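Endo-pectate lyase (Erwinia chrysanthemi, PDB 3B4N) probably cleaves polygalacturonate and pectins, including highly methylated ones, by calcium-dependent elimination at internal linkages of the chain. Local coordinates at residues I277-A291 with K305-K317. Residues are numbered along the deposited sequence; the frame is centred on the assembly and turned at random.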
loop_
_atom_site.group_PDB
_atom_site.type_symbol
_atom_site.label_atom_id
_atom_site.label_comp_id
_atom_site.label_asym_id
_atom_site.label_seq_id
_atom_site.Cartn_x
_atom_site.Cartn_y
_atom_site.Cartn_z
ATOM N N ILE A 277 11.957 -4.776 -6.232
ATOM C CA ILE A 277 11.810 -3.334 -6.127
ATOM C C ILE A 277 13.193 -2.718 -6.289
ATOM O O ILE A 277 14.190 -3.304 -5.876
ATOM C CB ILE A 277 11.173 -2.964 -4.764
ATOM C CG1 ILE A 277 10.738 -1.499 -4.775
ATOM C CG2 ILE A 277 12.132 -3.267 -3.626
ATOM C CD1 ILE A 277 9.688 -1.188 -3.740
ATOM N N ASP A 278 13.265 -1.547 -6.914
ATOM C CA ASP A 278 14.561 -0.915 -7.118
ATOM C C ASP A 278 15.151 -0.303 -5.854
ATOM O O ASP A 278 16.359 -0.384 -5.633
ATOM C CB ASP A 278 14.470 0.127 -8.233
ATOM C CG ASP A 278 14.119 -0.490 -9.574
ATOM O OD1 ASP A 278 14.667 -1.563 -9.900
ATOM O OD2 ASP A 278 13.303 0.096 -10.311
ATOM N N SER A 279 14.300 0.312 -5.035
ATOM C CA SER A 279 14.704 0.919 -3.770
ATOM C C SER A 279 13.436 1.155 -2.969
ATOM O O SER A 279 12.337 1.067 -3.511
ATOM C CB SER A 279 15.447 2.242 -3.986
ATOM O OG SER A 279 14.641 3.186 -4.657
ATOM N N ILE A 280 13.573 1.452 -1.686
ATOM C CA ILE A 280 12.394 1.661 -0.864
ATOM C C ILE A 280 11.980 3.127 -0.726
ATOM O O ILE A 280 10.865 3.492 -1.106
ATOM C CB ILE A 280 12.598 1.034 0.543
ATOM C CG1 ILE A 280 12.857 -0.470 0.409
ATOM C CG2 ILE A 280 11.370 1.272 1.412
ATOM C CD1 ILE A 280 11.709 -1.249 -0.209
ATOM N N ALA A 281 12.883 3.965 -0.227
ATOM C CA ALA A 281 12.576 5.370 0.011
ATOM C C ALA A 281 13.638 6.322 -0.497
ATOM O O ALA A 281 14.825 6.014 -0.464
ATOM C CB ALA A 281 12.389 5.591 1.499
ATOM N N GLY A 282 13.186 7.490 -0.945
ATOM C CA GLY A 282 14.083 8.525 -1.428
ATOM C C GLY A 282 13.782 9.833 -0.714
ATOM O O GLY A 282 12.703 10.410 -0.891
ATOM N N VAL A 283 14.732 10.296 0.091
ATOM C CA VAL A 283 14.580 11.536 0.849
ATOM C C VAL A 283 15.459 12.642 0.287
ATOM O O VAL A 283 16.561 12.382 -0.198
ATOM C CB VAL A 283 14.960 11.346 2.356
ATOM C CG1 VAL A 283 13.985 10.393 3.028
ATOM C CG2 VAL A 283 16.386 10.828 2.490
ATOM N N ASN A 284 14.955 13.872 0.327
ATOM C CA ASN A 284 15.755 15.020 -0.113
ATOM C C ASN A 284 16.374 15.508 1.191
ATOM O O ASN A 284 15.727 16.217 1.972
ATOM C CB ASN A 284 14.867 16.117 -0.703
ATOM C CG ASN A 284 14.149 15.674 -1.941
ATOM O OD1 ASN A 284 14.720 14.990 -2.794
ATOM N ND2 ASN A 284 12.888 16.069 -2.062
ATOM N N ARG A 285 17.623 15.136 1.451
ATOM C CA ARG A 285 18.213 15.538 2.717
ATOM C C ARG A 285 18.405 17.038 2.877
ATOM O O ARG A 285 18.385 17.542 3.997
ATOM C CB ARG A 285 19.524 14.796 2.964
ATOM C CG ARG A 285 20.692 15.248 2.134
ATOM C CD ARG A 285 21.881 14.363 2.452
ATOM N NE ARG A 285 23.110 14.872 1.862
ATOM C CZ ARG A 285 24.176 14.122 1.594
ATOM N NH1 ARG A 285 24.164 12.820 1.862
ATOM N NH2 ARG A 285 25.253 14.679 1.048
ATOM N N ASN A 286 18.571 17.757 1.770
ATOM C CA ASN A 286 18.746 19.204 1.857
ATOM C C ASN A 286 17.468 19.930 2.282
ATOM O O ASN A 286 17.521 21.086 2.703
ATOM C CB ASN A 286 19.248 19.761 0.518
ATOM C CG ASN A 286 18.293 19.483 -0.624
ATOM O OD1 ASN A 286 17.872 18.344 -0.831
ATOM N ND2 ASN A 286 17.943 20.524 -1.373
ATOM N N TYR A 287 16.328 19.251 2.186
ATOM C CA TYR A 287 15.056 19.847 2.574
ATOM C C TYR A 287 14.585 19.345 3.939
ATOM O O TYR A 287 13.474 19.652 4.369
ATOM C CB TYR A 287 13.989 19.565 1.519
ATOM C CG TYR A 287 14.168 20.318 0.209
ATOM C CD1 TYR A 287 13.712 19.771 -0.987
ATOM C CD2 TYR A 287 14.746 21.590 0.175
ATOM C CE1 TYR A 287 13.814 20.461 -2.187
ATOM C CE2 TYR A 287 14.859 22.296 -1.029
ATOM C CZ TYR A 287 14.388 21.726 -2.200
ATOM O OH TYR A 287 14.453 22.415 -3.390
ATOM N N GLY A 288 15.428 18.557 4.600
ATOM C CA GLY A 288 15.102 18.059 5.926
ATOM C C GLY A 288 14.196 16.847 6.006
ATOM O O GLY A 288 13.682 16.540 7.082
ATOM N N ASP A 289 13.999 16.160 4.885
ATOM C CA ASP A 289 13.145 14.970 4.879
ATOM C C ASP A 289 13.707 13.884 5.782
ATOM O O ASP A 289 14.922 13.718 5.890
ATOM C CB ASP A 289 13.059 14.351 3.489
ATOM C CG ASP A 289 12.457 15.264 2.453
ATOM O OD1 ASP A 289 11.921 16.352 2.785
ATOM O OD2 ASP A 289 12.520 14.865 1.279
ATOM N N VAL A 290 12.827 13.120 6.412
ATOM C CA VAL A 290 13.289 12.019 7.246
ATOM C C VAL A 290 12.409 10.800 7.045
ATOM O O VAL A 290 11.185 10.891 7.166
ATOM C CB VAL A 290 13.264 12.357 8.744
ATOM C CG1 VAL A 290 13.849 11.172 9.537
ATOM C CG2 VAL A 290 14.069 13.626 9.015
ATOM N N ALA A 291 13.031 9.673 6.713
ATOM C CA ALA A 291 12.311 8.413 6.538
ATOM C C ALA A 291 12.624 7.561 7.758
ATOM O O ALA A 291 13.781 7.286 8.039
ATOM C CB ALA A 291 12.774 7.701 5.283
ATOM N N LYS A 305 20.476 -4.928 -1.808
ATOM C CA LYS A 305 19.640 -5.568 -2.813
ATOM C C LYS A 305 18.275 -5.896 -2.214
ATOM O O LYS A 305 18.029 -7.012 -1.748
ATOM C CB LYS A 305 20.314 -6.844 -3.324
ATOM C CG LYS A 305 21.621 -6.591 -4.063
ATOM C CD LYS A 305 22.312 -7.892 -4.455
ATOM C CE LYS A 305 23.642 -7.618 -5.145
ATOM N NZ LYS A 305 24.365 -8.874 -5.495
ATOM N N PRO A 306 17.354 -4.925 -2.238
ATOM C CA PRO A 306 17.548 -3.584 -2.794
ATOM C C PRO A 306 17.971 -2.567 -1.746
ATOM O O PRO A 306 17.878 -2.821 -0.551
ATOM C CB PRO A 306 16.164 -3.253 -3.321
ATOM C CG PRO A 306 15.300 -3.778 -2.199
ATOM C CD PRO A 306 15.945 -5.130 -1.856
ATOM N N PRO A 307 18.484 -1.409 -2.189
ATOM C CA PRO A 307 18.876 -0.386 -1.221
ATOM C C PRO A 307 17.556 0.059 -0.581
ATOM O O PRO A 307 16.518 0.091 -1.252
ATOM C CB PRO A 307 19.522 0.697 -2.090
ATOM C CG PRO A 307 18.972 0.458 -3.453
ATOM C CD PRO A 307 18.877 -1.036 -3.558
ATOM N N VAL A 308 17.578 0.379 0.704
ATOM C CA VAL A 308 16.349 0.773 1.383
ATOM C C VAL A 308 16.154 2.286 1.353
ATOM O O VAL A 308 15.347 2.788 0.570
ATOM C CB VAL A 308 16.342 0.196 2.820
ATOM C CG1 VAL A 308 15.094 0.629 3.575
ATOM C CG2 VAL A 308 16.396 -1.331 2.733
ATOM N N CYS A 309 16.902 3.021 2.162
ATOM C CA CYS A 309 16.760 4.477 2.179
ATOM C C CYS A 309 17.904 5.125 1.424
ATOM O O CYS A 309 19.069 4.858 1.702
ATOM C CB CYS A 309 16.744 4.982 3.619
ATOM S SG CYS A 309 16.350 6.748 3.863
ATOM N N GLU A 310 17.572 5.967 0.455
ATOM C CA GLU A 310 18.594 6.660 -0.317
ATOM C C GLU A 310 18.415 8.154 -0.147
ATOM O O GLU A 310 17.286 8.656 -0.119
ATOM C CB GLU A 310 18.505 6.289 -1.800
ATOM C CG GLU A 310 18.777 4.811 -2.072
ATOM C CD GLU A 310 18.714 4.457 -3.538
ATOM O OE1 GLU A 310 17.759 4.881 -4.217
ATOM O OE2 GLU A 310 19.626 3.747 -4.014
ATOM N N GLU A 311 19.536 8.856 -0.011
ATOM C CA GLU A 311 19.528 10.308 0.149
ATOM C C GLU A 311 19.791 10.985 -1.186
ATOM O O GLU A 311 20.614 10.518 -1.979
ATOM C CB GLU A 311 20.575 10.732 1.182
ATOM C CG GLU A 311 20.153 10.361 2.598
ATOM C CD GLU A 311 21.156 10.726 3.672
ATOM O OE1 GLU A 311 20.820 10.541 4.860
ATOM O OE2 GLU A 311 22.273 11.188 3.352
ATOM N N PHE A 312 19.053 12.067 -1.427
ATOM C CA PHE A 312 19.140 12.853 -2.658
ATOM C C PHE A 312 19.167 14.327 -2.322
ATOM O O PHE A 312 18.920 14.726 -1.185
ATOM C CB PHE A 312 17.884 12.670 -3.510
ATOM C CG PHE A 312 17.683 11.293 -4.044
ATOM C CD1 PHE A 312 18.070 10.975 -5.341
ATOM C CD2 PHE A 312 17.056 10.322 -3.268
ATOM C CE1 PHE A 312 17.838 9.714 -5.866
ATOM C CE2 PHE A 312 16.817 9.054 -3.780
ATOM C CZ PHE A 312 17.206 8.745 -5.082
ATOM N N LYS A 313 19.441 15.131 -3.345
ATOM C CA LYS A 313 19.397 16.575 -3.213
ATOM C C LYS A 313 18.160 16.949 -4.019
ATOM O O LYS A 313 18.073 16.622 -5.202
ATOM C CB LYS A 313 20.615 17.250 -3.848
ATOM C CG LYS A 313 20.613 18.771 -3.653
ATOM C CD LYS A 313 21.676 19.464 -4.502
ATOM C CE LYS A 313 21.294 19.458 -5.969
ATOM N NZ LYS A 313 22.288 20.193 -6.811
ATOM N N GLY A 314 17.191 17.589 -3.376
ATOM C CA GLY A 314 15.991 18.005 -4.079
ATOM C C GLY A 314 16.170 19.408 -4.635
ATOM O O GLY A 314 17.000 20.168 -4.139
ATOM N N VAL A 315 15.403 19.746 -5.664
ATOM C CA VAL A 315 15.481 21.071 -6.270
ATOM C C VAL A 315 14.107 21.582 -6.664
ATOM O O VAL A 315 13.149 20.817 -6.763
ATOM C CB VAL A 315 16.349 21.079 -7.561
ATOM C CG1 VAL A 315 17.759 20.617 -7.256
ATOM C CG2 VAL A 315 15.712 20.201 -8.627
ATOM N N VAL A 316 14.019 22.890 -6.874
ATOM C CA VAL A 316 12.780 23.506 -7.327
ATOM C C VAL A 316 12.854 23.363 -8.847
ATOM O O VAL A 316 13.920 23.570 -9.430
ATOM C CB VAL A 316 12.730 24.996 -6.939
ATOM C CG1 VAL A 316 11.524 25.661 -7.587
ATOM C CG2 VAL A 316 12.653 25.135 -5.419
ATOM N N LYS A 317 11.743 22.998 -9.485
ATOM C CA LYS A 317 11.737 22.805 -10.932
ATOM C C LYS A 317 12.400 23.958 -11.677
ATOM O O LYS A 317 12.048 25.122 -11.477
ATOM C CB LYS A 317 10.309 22.633 -11.456
ATOM C CG LYS A 317 10.266 22.138 -12.901
ATOM C CD LYS A 317 8.844 22.010 -13.432
ATOM C CE LYS A 317 8.254 23.365 -13.792
ATOM N NZ LYS A 317 8.963 24.011 -14.942
HETATM O O HOH W 1 15.322 5.573 -3.296
HETATM O O HOH W 2 15.821 14.734 -5.295
#
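The carboxamide of Asn286 grips both polar backbone atoms of Gly314: OD1 accepts from Gly314 N at 2.7 Å, and ND2 donates to Gly314 O at 2.9 Å. With chi1 at 60°, CG of Asn286 sits between its own backbone N and carbonyl carbon, which turns the amide toward Gly314. Tyr287 adds CE1, 3.6 Å from Gly314 C, and reaches Val315 CA with its hydroxyl. Upstream, Ala281-Asn284 and Cys309-Phe312 pair in parallel register, the ladder running from Ala281 N to Val308 O (2.8 Å) through to Arg285 N on Phe312 O. Beyond it, Arg285 NH1 forms a salt bridge with Glu311 OE2 (2.9 Å); the oxygen lies in the guanidinium plane, although the carboxylate is turned 86° to that plane. Glu311 OE1 is held by Thr331. On the other side of the sheet, the Phe312 ring brings CE2 to 3.6 Å from Gly282 CA, while one water joins Ser279 OG to Glu310 OE1. This is the stacking of successive coils in a right-handed parallel beta-helix. Strand 276-284 lies between strands 246-253 and 309-313, antiparallel strand 323-327 follows at the sheet's end, and the Cys309-Cys334 disulfide ties the sheet to strand 334-336.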